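Local coordinates for protein heme oxygenase 1 (PDB 1WE1) that probably opens the haem ring oxidatively to biliverdin IXalpha, releasing carbon monoxide and iron, a key step in making the chromophores of the photosynthetic antennae, at residues R40-N45 / K201-L206; Q103-R108 / N193-M198. All coordinates share one frame; numbering follows the deposited sequence.

Overall arrangement
After three short N-terminal helices the chain enters helix 36-59, which carries R40-N45. Helix 100-115 follows with Q103-R108, and much later comes helix 182-205, whose earlier part supplies N193-M198 and whose C-terminal end supplies K201-L206. Contact 2 closes a loop of 84 residues, largely helical, and it is nested inside the 155-residue loop closed by contact 1. Helix 182-205 is therefore the shared element, tied to helix 100-115 and to helix 36-59 at points about 12 Å apart between contact centres. The two contacts also touch directly, M202 CE lying 3.5 Å from Y105 CD2, and both include a residue that reaches the haem, F203 and F196.

Contact 1: residues R40-N45 / K201-L206; sequences RKLVGN and KMFNEL. With HEM (protoporphyrin IX containing Fe), chain H.
With chi1 at -174°, L42 holds CG anti to its own backbone N and carries both methyls to the F203 ring; F203, at chi1 -61°, sets its CG beside the backbone N and swings the ring back to receive them. CD1 of L42 reaches F203 CE1 at 3.7 Å, coming in at the ring edge, close to its plane. Across the ring, F203 CE2 lies 3.7 Å from the haem vinyl carbon CBB, which approaches obliquely, so one phenyl group spans the gap between helix 36-59 and the cofactor. Were F203 an alanine, L42 and this vinyl group would probably lose the apolar neighbour they share, with a gap opened between them.

The rest of the interface is also mostly apolar. L206, the next residue after E205, brings CD2 to within 4.1 Å of L42 CB, and its side chain also touches F25 of helix 24-30. One turn further along helix 36-59, the side chains of N45 and M202 pass alongside one another, pointing opposite ways, with M202 SD 3.7 Å from N45 CB. The amide end of N45 is near E205, but N45 ND2 stays 4.2 Å from E205 OE2. Both residues turn instead to the chain just ahead of helix 100-115: N45 OD1 accepts from S99 N, while E205 OE2 is hydrogen-bonded to S99 OG.

The segment axes come no closer than 10.3 Å and run nearly antiparallel, at 148°. This is helix-on-helix packing of the all-helical heme oxygenase fold, with F203 serving at once as part of the interhelical packing and as a wall of the haem pocket.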
ATOM      1  N   ARG A  40      11.438   7.941  -0.149  1.00 44.16           N
ATOM      2  CA  ARG A  40      11.909   7.391   1.113  1.00 44.22           C
ATOM      3  C   ARG A  40      10.879   7.679   2.215  1.00 43.62           C
ATOM      4  O   ARG A  40      10.691   6.890   3.144  1.00 40.74           O
ATOM      5  CB  ARG A  40      13.258   8.055   1.441  1.00 46.90           C
ATOM      6  CG  ARG A  40      14.021   7.444   2.580  1.00 48.16           C
ATOM      7  CD  ARG A  40      15.452   7.948   2.637  1.00 45.65           C
ATOM      8  NE  ARG A  40      15.581   9.346   3.025  1.00 44.69           N
ATOM      9  CZ  ARG A  40      16.671   9.836   3.617  1.00 45.47           C
ATOM     10  NH1 ARG A  40      17.693   9.030   3.878  1.00 43.69           N
ATOM     11  NH2 ARG A  40      16.749  11.119   3.950  1.00 42.74           N
ATOM     12  N   LYS A  41      10.215   8.826   2.101  1.00 43.55           N
ATOM     13  CA  LYS A  41       9.220   9.225   3.079  1.00 44.47           C
ATOM     14  C   LYS A  41       7.932   8.430   2.905  1.00 43.73           C
ATOM     15  O   LYS A  41       7.197   8.188   3.870  1.00 43.57           O
ATOM     16  CB  LYS A  41       8.962  10.731   2.970  1.00 47.83           C
ATOM     17  CG  LYS A  41      10.213  11.564   3.254  1.00 52.52           C
ATOM     18  CD  LYS A  41       9.916  13.042   3.527  1.00 56.63           C
ATOM     19  CE  LYS A  41      11.175  13.746   4.051  1.00 60.26           C
ATOM     20  NZ  LYS A  41      10.930  15.071   4.702  1.00 62.61           N
ATOM     21  N   LEU A  42       7.667   8.014   1.670  1.00 42.50           N
ATOM     22  CA  LEU A  42       6.489   7.217   1.375  1.00 41.63           C
ATOM     23  C   LEU A  42       6.671   5.866   2.051  1.00 40.06           C
ATOM     24  O   LEU A  42       5.758   5.349   2.695  1.00 41.89           O
ATOM     25  CB  LEU A  42       6.346   7.023  -0.129  1.00 43.78           C
ATOM     26  CG  LEU A  42       5.060   6.324  -0.561  1.00 44.38           C
ATOM     27  CD1 LEU A  42       3.881   7.208  -0.195  1.00 45.36           C
ATOM     28  CD2 LEU A  42       5.092   6.061  -2.064  1.00 43.04           C
ATOM     29  N   VAL A  43       7.868   5.308   1.911  1.00 37.27           N
ATOM     30  CA  VAL A  43       8.195   4.024   2.516  1.00 35.59           C
ATOM     31  C   VAL A  43       8.028   4.099   4.024  1.00 35.17           C
ATOM     32  O   VAL A  43       7.533   3.163   4.642  1.00 34.67           O
ATOM     33  CB  VAL A  43       9.645   3.618   2.176  1.00 36.90           C
ATOM     34  CG1 VAL A  43      10.044   2.341   2.934  1.00 35.53           C
ATOM     35  CG2 VAL A  43       9.773   3.406   0.665  1.00 36.01           C
ATOM     36  N   GLY A  44       8.453   5.211   4.612  1.00 34.09           N
ATOM     37  CA  GLY A  44       8.312   5.387   6.047  1.00 33.86           C
ATOM     38  C   GLY A  44       6.838   5.349   6.416  1.00 35.47           C
ATOM     39  O   GLY A  44       6.448   4.677   7.373  1.00 37.08           O
ATOM     40  N   ASN A  45       5.999   6.052   5.660  1.00 34.65           N
ATOM     41  CA  ASN A  45       4.574   6.034   5.964  1.00 36.11           C
ATOM     42  C   ASN A  45       3.954   4.631   5.838  1.00 36.45           C
ATOM     43  O   ASN A  45       3.366   4.118   6.798  1.00 37.26           O
ATOM     44  CB  ASN A  45       3.822   7.019   5.079  1.00 34.66           C
ATOM     45  CG  ASN A  45       3.925   8.450   5.585  1.00 36.42           C
ATOM     46  OD1 ASN A  45       4.131   8.701   6.780  1.00 35.53           O
ATOM     47  ND2 ASN A  45       3.758   9.398   4.679  1.00 37.83           N
ATOM     48  N   LYS A 201      -3.505  10.988  -0.593  1.00 43.77           N
ATOM     49  CA  LYS A 201      -3.121  12.156   0.179  1.00 44.05           C
ATOM     50  C   LYS A 201      -1.640  12.087   0.573  1.00 43.34           C
ATOM     51  O   LYS A 201      -0.961  13.114   0.653  1.00 41.37           O
ATOM     52  CB  LYS A 201      -4.019  12.316   1.411  1.00 46.53           C
ATOM     53  CG  LYS A 201      -3.921  13.718   1.997  1.00 51.41           C
ATOM     54  CD  LYS A 201      -5.036  14.051   2.971  1.00 56.30           C
ATOM     55  CE  LYS A 201      -4.870  15.483   3.487  1.00 56.81           C
ATOM     56  NZ  LYS A 201      -6.091  15.998   4.182  1.00 59.79           N
ATOM     57  N   MET A 202      -1.133  10.879   0.814  1.00 42.43           N
ATOM     58  CA  MET A 202       0.276  10.727   1.150  1.00 40.40           C
ATOM     59  C   MET A 202       1.132  11.150  -0.058  1.00 40.63           C
ATOM     60  O   MET A 202       2.165  11.811   0.100  1.00 38.89           O
ATOM     61  CB  MET A 202       0.587   9.281   1.536  1.00 37.11           C
ATOM     62  CG  MET A 202       0.021   8.878   2.883  1.00 38.28           C
ATOM     63  SD  MET A 202       0.544   7.241   3.485  1.00 43.45           S
ATOM     64  CE  MET A 202      -0.171   6.165   2.232  1.00 40.78           C
ATOM     65  N   PHE A 203       0.688  10.778  -1.260  1.00 40.48           N
ATOM     66  CA  PHE A 203       1.403  11.115  -2.490  1.00 40.44           C
ATOM     67  C   PHE A 203       1.448  12.621  -2.702  1.00 42.77           C
ATOM     68  O   PHE A 203       2.495  13.184  -3.036  1.00 42.91           O
ATOM     69  CB  PHE A 203       0.737  10.492  -3.717  1.00 39.24           C
ATOM     70  CG  PHE A 203       0.684   8.993  -3.704  1.00 38.68           C
ATOM     71  CD1 PHE A 203       1.621   8.243  -3.001  1.00 38.90           C
ATOM     72  CD2 PHE A 203      -0.286   8.324  -4.456  1.00 39.58           C
ATOM     73  CE1 PHE A 203       1.597   6.841  -3.049  1.00 41.43           C
ATOM     74  CE2 PHE A 203      -0.327   6.922  -4.516  1.00 39.09           C
ATOM     75  CZ  PHE A 203       0.615   6.175  -3.813  1.00 40.12           C
ATOM     76  N   ASN A 204       0.302  13.272  -2.533  1.00 44.09           N
ATOM     77  CA  ASN A 204       0.224  14.719  -2.703  1.00 44.97           C
ATOM     78  C   ASN A 204       1.151  15.461  -1.724  1.00 44.66           C
ATOM     79  O   ASN A 204       1.686  16.521  -2.057  1.00 44.09           O
ATOM     80  CB  ASN A 204      -1.221  15.196  -2.536  1.00 45.05           C
ATOM     81  CG  ASN A 204      -2.078  14.875  -3.741  1.00 47.21           C
ATOM     82  OD1 ASN A 204      -1.665  15.095  -4.885  1.00 47.17           O
ATOM     83  ND2 ASN A 204      -3.284  14.361  -3.498  1.00 48.82           N
ATOM     84  N   GLU A 205       1.339  14.897  -0.531  1.00 43.08           N
ATOM     85  CA  GLU A 205       2.218  15.489   0.477  1.00 43.47           C
ATOM     86  C   GLU A 205       3.655  15.554  -0.038  1.00 43.39           C
ATOM     87  O   GLU A 205       4.467  16.349   0.437  1.00 44.20           O
ATOM     88  CB  GLU A 205       2.228  14.654   1.756  1.00 41.26           C
ATOM     89  CG  GLU A 205       1.193  15.008   2.781  1.00 44.18           C
ATOM     90  CD  GLU A 205       1.302  14.123   4.010  1.00 47.95           C
ATOM     91  OE1 GLU A 205       0.666  14.438   5.039  1.00 49.29           O
ATOM     92  OE2 GLU A 205       2.021  13.099   3.943  1.00 49.12           O
ATOM     93  N   LEU A 206       3.970  14.709  -1.007  1.00 40.79           N
ATOM     94  CA  LEU A 206       5.317  14.684  -1.521  1.00 39.60           C
ATOM     95  C   LEU A 206       5.524  15.512  -2.763  1.00 39.04           C
ATOM     96  O   LEU A 206       6.646  15.624  -3.231  1.00 39.50           O
ATOM     97  CB  LEU A 206       5.741  13.243  -1.780  1.00 38.87           C
ATOM     98  CG  LEU A 206       6.328  12.452  -0.607  1.00 39.67           C
ATOM     99  CD1 LEU A 206       5.959  13.084   0.734  1.00 42.78           C
ATOM    100  CD2 LEU A 206       5.843  11.025  -0.698  1.00 38.06           C
TER
HETATM  101  CHA HEM H 300      -4.723  -3.386  -9.557  1.00 50.55           C
HETATM  102  CHB HEM H 300      -4.449  -0.815  -5.469  1.00 46.77           C
HETATM  103  CHC HEM H 300      -1.910   2.510  -7.928  1.00 48.70           C
HETATM  104  CHD HEM H 300      -0.988  -0.791 -11.285  1.00 51.06           C
HETATM  105  C1A HEM H 300      -5.013  -2.938  -8.250  1.00 48.65           C
HETATM  106  C2A HEM H 300      -5.955  -3.537  -7.318  1.00 48.54           C
HETATM  107  C3A HEM H 300      -5.913  -2.781  -6.179  1.00 48.00           C
HETATM  108  C4A HEM H 300      -4.883  -1.756  -6.405  1.00 47.97           C
HETATM  109  CMA HEM H 300      -6.712  -2.933  -4.920  1.00 44.47           C
HETATM  110  CAA HEM H 300      -6.769  -4.799  -7.558  1.00 46.32           C
HETATM  111  CBA HEM H 300      -8.003  -4.632  -8.477  1.00 46.58           C
HETATM  112  CGA HEM H 300      -8.758  -5.816  -8.669  1.00 47.74           C
HETATM  113  O1A HEM H 300      -9.844  -5.913  -7.973  1.00 46.01           O
HETATM  114  O2A HEM H 300      -8.419  -6.731  -9.446  1.00 47.50           O
HETATM  115  C1B HEM H 300      -3.751   0.362  -5.787  1.00 46.77           C
HETATM  116  C2B HEM H 300      -3.588   1.502  -4.887  1.00 46.22           C
HETATM  117  C3B HEM H 300      -2.823   2.414  -5.555  1.00 47.44           C
HETATM  118  C4B HEM H 300      -2.595   1.857  -6.887  1.00 46.89           C
HETATM  119  CMB HEM H 300      -4.155   1.575  -3.491  1.00 44.17           C
HETATM  120  CAB HEM H 300      -2.244   3.725  -5.060  1.00 45.90           C
HETATM  121  CBB HEM H 300      -3.307   4.796  -4.695  1.00 47.21           C
HETATM  122  C1C HEM H 300      -1.357   1.888  -9.019  1.00 49.09           C
HETATM  123  C2C HEM H 300      -0.340   2.449  -9.896  1.00 51.87           C
HETATM  124  C3C HEM H 300      -0.275   1.610 -10.949  1.00 52.66           C
HETATM  125  C4C HEM H 300      -0.994   0.409 -10.586  1.00 50.91           C
HETATM  126  CMC HEM H 300       0.444   3.717  -9.614  1.00 48.94           C
HETATM  127  CAC HEM H 300       0.404   1.866 -12.296  1.00 52.37           C
HETATM  128  CBC HEM H 300       1.883   1.387 -12.273  1.00 54.90           C
HETATM  129  C1D HEM H 300      -1.927  -1.837 -11.113  1.00 53.11           C
HETATM  130  C2D HEM H 300      -2.048  -2.986 -12.008  1.00 52.48           C
HETATM  131  C3D HEM H 300      -3.060  -3.735 -11.500  1.00 53.72           C
HETATM  132  C4D HEM H 300      -3.598  -3.007 -10.324  1.00 50.68           C
HETATM  133  CMD HEM H 300      -1.185  -3.180 -13.213  1.00 50.54           C
HETATM  134  CAD HEM H 300      -3.618  -5.059 -11.966  1.00 56.87           C
HETATM  135  CBD HEM H 300      -4.897  -4.884 -12.901  1.00 62.38           C
HETATM  136  CGD HEM H 300      -5.593  -6.097 -13.116  1.00 67.00           C
HETATM  137  O1D HEM H 300      -5.795  -6.913 -12.140  1.00 70.02           O
HETATM  138  O2D HEM H 300      -6.030  -6.390 -14.267  1.00 67.47           O
HETATM  139  NA  HEM H 300      -4.389  -1.849  -7.688  1.00 49.14           N
HETATM  140  NB  HEM H 300      -3.134   0.586  -6.997  1.00 46.81           N
HETATM  141  NC  HEM H 300      -1.722   0.596  -9.440  1.00 50.37           N
HETATM  142  ND  HEM H 300      -2.857  -1.904 -10.078  1.00 50.15           N
HETATM  143 FE   HEM H 300      -3.041  -0.649  -8.562  1.00 47.18          FE
HETATM  144  O   HOH W   1      -1.769  -1.585  -7.698  1.00 47.27           O

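Contact 2: residues Q103-R108 / N193-M198. With HEM (protoporphyrin IX containing Fe), chain H.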
ATOM      1  N   GLN A 103      -0.416   9.505   9.350  1.00 42.72           N
ATOM      2  CA  GLN A 103      -0.974   9.286  10.680  1.00 41.32           C
ATOM      3  C   GLN A 103      -2.484   9.105  10.574  1.00 40.61           C
ATOM      4  O   GLN A 103      -3.065   8.249  11.249  1.00 40.60           O
ATOM      5  CB  GLN A 103      -0.643  10.465  11.601  1.00 41.15           C
ATOM      6  CG  GLN A 103      -1.135  10.291  13.034  1.00 43.40           C
ATOM      7  CD  GLN A 103      -0.512   9.092  13.735  1.00 48.00           C
ATOM      8  OE1 GLN A 103       0.691   9.077  14.017  1.00 49.77           O
ATOM      9  NE2 GLN A 103      -1.330   8.078  14.021  1.00 47.80           N
ATOM     10  N   ALA A 104      -3.116   9.911   9.726  1.00 37.55           N
ATOM     11  CA  ALA A 104      -4.554   9.813   9.532  1.00 38.66           C
ATOM     12  C   ALA A 104      -4.861   8.403   9.015  1.00 39.35           C
ATOM     13  O   ALA A 104      -5.834   7.771   9.428  1.00 39.86           O
ATOM     14  CB  ALA A 104      -5.031  10.871   8.531  1.00 34.62           C
ATOM     15  N   TYR A 105      -4.017   7.915   8.113  1.00 39.48           N
ATOM     16  CA  TYR A 105      -4.191   6.584   7.562  1.00 40.14           C
ATOM     17  C   TYR A 105      -4.177   5.572   8.714  1.00 39.99           C
ATOM     18  O   TYR A 105      -5.133   4.825   8.901  1.00 39.90           O
ATOM     19  CB  TYR A 105      -3.060   6.273   6.578  1.00 39.40           C
ATOM     20  CG  TYR A 105      -3.380   5.188   5.568  1.00 41.62           C
ATOM     21  CD1 TYR A 105      -4.256   4.135   5.877  1.00 42.35           C
ATOM     22  CD2 TYR A 105      -2.783   5.192   4.308  1.00 41.65           C
ATOM     23  CE1 TYR A 105      -4.521   3.115   4.948  1.00 40.83           C
ATOM     24  CE2 TYR A 105      -3.038   4.180   3.375  1.00 41.82           C
ATOM     25  CZ  TYR A 105      -3.905   3.145   3.704  1.00 41.84           C
ATOM     26  OH  TYR A 105      -4.124   2.137   2.787  1.00 42.20           O
ATOM     27  N   VAL A 106      -3.087   5.559   9.479  1.00 39.23           N
ATOM     28  CA  VAL A 106      -2.933   4.650  10.615  1.00 39.75           C
ATOM     29  C   VAL A 106      -4.104   4.777  11.571  1.00 41.69           C
ATOM     30  O   VAL A 106      -4.592   3.778  12.109  1.00 41.84           O
ATOM     31  CB  VAL A 106      -1.632   4.953  11.417  1.00 39.63           C
ATOM     32  CG1 VAL A 106      -1.689   4.313  12.803  1.00 37.58           C
ATOM     33  CG2 VAL A 106      -0.434   4.450  10.663  1.00 37.69           C
ATOM     34  N   ASP A 107      -4.529   6.019  11.793  1.00 43.83           N
ATOM     35  CA  ASP A 107      -5.646   6.315  12.689  1.00 45.32           C
ATOM     36  C   ASP A 107      -6.926   5.615  12.239  1.00 45.32           C
ATOM     37  O   ASP A 107      -7.634   5.024  13.053  1.00 44.54           O
ATOM     38  CB  ASP A 107      -5.874   7.831  12.767  1.00 46.70           C
ATOM     39  CG  ASP A 107      -4.859   8.541  13.663  1.00 48.58           C
ATOM     40  OD1 ASP A 107      -4.836   9.787  13.659  1.00 48.89           O
ATOM     41  OD2 ASP A 107      -4.090   7.863  14.377  1.00 50.06           O
ATOM     42  N   ARG A 108      -7.221   5.676  10.944  1.00 45.57           N
ATOM     43  CA  ARG A 108      -8.414   5.030  10.428  1.00 47.48           C
ATOM     44  C   ARG A 108      -8.372   3.513  10.623  1.00 47.81           C
ATOM     45  O   ARG A 108      -9.370   2.907  11.013  1.00 47.85           O
ATOM     46  CB  ARG A 108      -8.605   5.345   8.944  1.00 47.59           C
ATOM     47  CG  ARG A 108      -9.691   4.486   8.287  1.00 49.97           C
ATOM     48  CD  ARG A 108     -11.045   4.707   8.947  1.00 51.36           C
ATOM     49  NE  ARG A 108     -11.488   6.079   8.746  1.00 54.49           N
ATOM     50  CZ  ARG A 108     -12.149   6.509   7.674  1.00 57.19           C
ATOM     51  NH1 ARG A 108     -12.493   7.789   7.583  1.00 59.53           N
ATOM     52  NH2 ARG A 108     -12.504   5.663   6.711  1.00 55.95           N
ATOM     53  N   ASN A 193     -12.720   2.847  -1.198  1.00 47.50           N
ATOM     54  CA  ASN A 193     -12.545   4.119  -1.884  1.00 49.53           C
ATOM     55  C   ASN A 193     -11.987   5.155  -0.901  1.00 50.25           C
ATOM     56  O   ASN A 193     -11.344   6.135  -1.303  1.00 48.54           O
ATOM     57  CB  ASN A 193     -13.876   4.601  -2.477  1.00 51.20           C
ATOM     58  CG  ASN A 193     -14.228   3.887  -3.770  1.00 54.03           C
ATOM     59  OD1 ASN A 193     -13.564   4.071  -4.794  1.00 53.45           O
ATOM     60  ND2 ASN A 193     -15.270   3.061  -3.730  1.00 54.39           N
ATOM     61  N   ASP A 194     -12.231   4.934   0.387  1.00 50.02           N
ATOM     62  CA  ASP A 194     -11.717   5.835   1.410  1.00 51.60           C
ATOM     63  C   ASP A 194     -10.202   5.631   1.506  1.00 50.01           C
ATOM     64  O   ASP A 194      -9.434   6.597   1.484  1.00 49.65           O
ATOM     65  CB  ASP A 194     -12.358   5.544   2.775  1.00 55.61           C
ATOM     66  CG  ASP A 194     -13.644   6.322   3.005  1.00 59.64           C
ATOM     67  OD1 ASP A 194     -14.579   6.207   2.186  1.00 63.65           O
ATOM     68  OD2 ASP A 194     -13.723   7.053   4.018  1.00 64.23           O
ATOM     69  N   ALA A 195      -9.786   4.369   1.610  1.00 45.93           N
ATOM     70  CA  ALA A 195      -8.374   4.035   1.708  1.00 44.38           C
ATOM     71  C   ALA A 195      -7.611   4.582   0.509  1.00 42.61           C
ATOM     72  O   ALA A 195      -6.531   5.138   0.663  1.00 42.93           O
ATOM     73  CB  ALA A 195      -8.191   2.530   1.802  1.00 45.01           C
ATOM     74  N   PHE A 196      -8.169   4.431  -0.685  1.00 39.49           N
ATOM     75  CA  PHE A 196      -7.499   4.949  -1.865  1.00 40.10           C
ATOM     76  C   PHE A 196      -7.195   6.431  -1.662  1.00 40.72           C
ATOM     77  O   PHE A 196      -6.082   6.887  -1.921  1.00 40.85           O
ATOM     78  CB  PHE A 196      -8.370   4.803  -3.115  1.00 37.35           C
ATOM     79  CG  PHE A 196      -8.098   3.567  -3.907  1.00 37.87           C
ATOM     80  CD1 PHE A 196      -8.609   2.335  -3.507  1.00 39.08           C
ATOM     81  CD2 PHE A 196      -7.346   3.629  -5.074  1.00 38.02           C
ATOM     82  CE1 PHE A 196      -8.374   1.189  -4.262  1.00 38.00           C
ATOM     83  CE2 PHE A 196      -7.106   2.485  -5.832  1.00 37.73           C
ATOM     84  CZ  PHE A 196      -7.623   1.265  -5.421  1.00 37.21           C
ATOM     85  N   ALA A 197      -8.193   7.179  -1.204  1.00 39.93           N
ATOM     86  CA  ALA A 197      -8.023   8.603  -0.994  1.00 40.26           C
ATOM     87  C   ALA A 197      -6.895   8.856   0.002  1.00 41.13           C
ATOM     88  O   ALA A 197      -6.134   9.806  -0.148  1.00 42.49           O
ATOM     89  CB  ALA A 197      -9.314   9.217  -0.497  1.00 37.45           C
ATOM     90  N   MET A 198      -6.784   8.004   1.012  1.00 40.57           N
ATOM     91  CA  MET A 198      -5.739   8.168   2.010  1.00 41.86           C
ATOM     92  C   MET A 198      -4.331   7.921   1.451  1.00 42.31           C
ATOM     93  O   MET A 198      -3.353   8.504   1.919  1.00 39.73           O
ATOM     94  CB  MET A 198      -6.016   7.259   3.197  1.00 42.16           C
ATOM     95  CG  MET A 198      -7.250   7.690   3.944  1.00 46.07           C
ATOM     96  SD  MET A 198      -7.538   6.784   5.458  1.00 51.62           S
ATOM     97  CE  MET A 198      -8.539   5.393   4.841  1.00 50.84           C
TER
HETATM   98  CHA HEM H 300      -4.723  -3.386  -9.557  1.00 50.55           C
HETATM   99  CHB HEM H 300      -4.449  -0.815  -5.469  1.00 46.77           C
HETATM  100  CHC HEM H 300      -1.910   2.510  -7.928  1.00 48.70           C
HETATM  101  CHD HEM H 300      -0.988  -0.791 -11.285  1.00 51.06           C
HETATM  102  C1A HEM H 300      -5.013  -2.938  -8.250  1.00 48.65           C
HETATM  103  C2A HEM H 300      -5.955  -3.537  -7.318  1.00 48.54           C
HETATM  104  C3A HEM H 300      -5.913  -2.781  -6.179  1.00 48.00           C
HETATM  105  C4A HEM H 300      -4.883  -1.756  -6.405  1.00 47.97           C
HETATM  106  CMA HEM H 300      -6.712  -2.933  -4.920  1.00 44.47           C
HETATM  107  CAA HEM H 300      -6.769  -4.799  -7.558  1.00 46.32           C
HETATM  108  CBA HEM H 300      -8.003  -4.632  -8.477  1.00 46.58           C
HETATM  109  CGA HEM H 300      -8.758  -5.816  -8.669  1.00 47.74           C
HETATM  110  O1A HEM H 300      -9.844  -5.913  -7.973  1.00 46.01           O
HETATM  111  O2A HEM H 300      -8.419  -6.731  -9.446  1.00 47.50           O
HETATM  112  C1B HEM H 300      -3.751   0.362  -5.787  1.00 46.77           C
HETATM  113  C2B HEM H 300      -3.588   1.502  -4.887  1.00 46.22           C
HETATM  114  C3B HEM H 300      -2.823   2.414  -5.555  1.00 47.44           C
HETATM  115  C4B HEM H 300      -2.595   1.857  -6.887  1.00 46.89           C
HETATM  116  CMB HEM H 300      -4.155   1.575  -3.491  1.00 44.17           C
HETATM  117  CAB HEM H 300      -2.244   3.725  -5.060  1.00 45.90           C
HETATM  118  CBB HEM H 300      -3.307   4.796  -4.695  1.00 47.21           C
HETATM  119  C1C HEM H 300      -1.357   1.888  -9.019  1.00 49.09           C
HETATM  120  C2C HEM H 300      -0.340   2.449  -9.896  1.00 51.87           C
HETATM  121  C3C HEM H 300      -0.275   1.610 -10.949  1.00 52.66           C
HETATM  122  C4C HEM H 300      -0.994   0.409 -10.586  1.00 50.91           C
HETATM  123  CMC HEM H 300       0.444   3.717  -9.614  1.00 48.94           C
HETATM  124  CAC HEM H 300       0.404   1.866 -12.296  1.00 52.37           C
HETATM  125  CBC HEM H 300       1.883   1.387 -12.273  1.00 54.90           C
HETATM  126  C1D HEM H 300      -1.927  -1.837 -11.113  1.00 53.11           C
HETATM  127  C2D HEM H 300      -2.048  -2.986 -12.008  1.00 52.48           C
HETATM  128  C3D HEM H 300      -3.060  -3.735 -11.500  1.00 53.72           C
HETATM  129  C4D HEM H 300      -3.598  -3.007 -10.324  1.00 50.68           C
HETATM  130  CMD HEM H 300      -1.185  -3.180 -13.213  1.00 50.54           C
HETATM  131  CAD HEM H 300      -3.618  -5.059 -11.966  1.00 56.87           C
HETATM  132  CBD HEM H 300      -4.897  -4.884 -12.901  1.00 62.38           C
HETATM  133  CGD HEM H 300      -5.593  -6.097 -13.116  1.00 67.00           C
HETATM  134  O1D HEM H 300      -5.795  -6.913 -12.140  1.00 70.02           O
HETATM  135  O2D HEM H 300      -6.030  -6.390 -14.267  1.00 67.47           O
HETATM  136  NA  HEM H 300      -4.389  -1.849  -7.688  1.00 49.14           N
HETATM  137  NB  HEM H 300      -3.134   0.586  -6.997  1.00 46.81           N
HETATM  138  NC  HEM H 300      -1.722   0.596  -9.440  1.00 50.37           N
HETATM  139  ND  HEM H 300      -2.857  -1.904 -10.078  1.00 50.15           N
HETATM  140 FE   HEM H 300      -3.041  -0.649  -8.562  1.00 47.18          FE
HETATM  141  O   HOH W   1      -1.769  -1.585  -7.698  1.00 47.27           O
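M198 fills the gap between Y105 and R108, and the close packing of this contact gathers around it. Its CB sits over one face of the tyrosine ring, 4.2 Å from the centroid and offset toward the rim, in a CH-pi contact. The sulfur approaches the same ring obliquely, a Met-aromatic contact, and lies 4.0 Å from Y105 CA. A bend at chi3 (-89°) then turns CE onto the aliphatic part of R108, 3.7 Å from CG. Beyond the methionine, Y105 OH lies 4.2 Å from A195 CB and hydrogen-bonds to N199.

The other side is looser and polar. R108 folds at chi2 and chi3, and its NH2 reaches D194 OD2 at 3.3 Å, a long but nearly straight bond (167°). The acceptor lies in the guanidinium plane, whereas the nitrogen comes from above the carboxylate plane. The stronger partner of the same NH2 is E191, in a salt bridge just before N193-M198.

Away from helix 100-115, F196 lays a ring face over the haem methyl CMB. Dispersion and ring contacts thus hold the packing around M198, while two carboxylates sharing one arginine nitrogen would probably stabilise its positive charge at the partly exposed polar side.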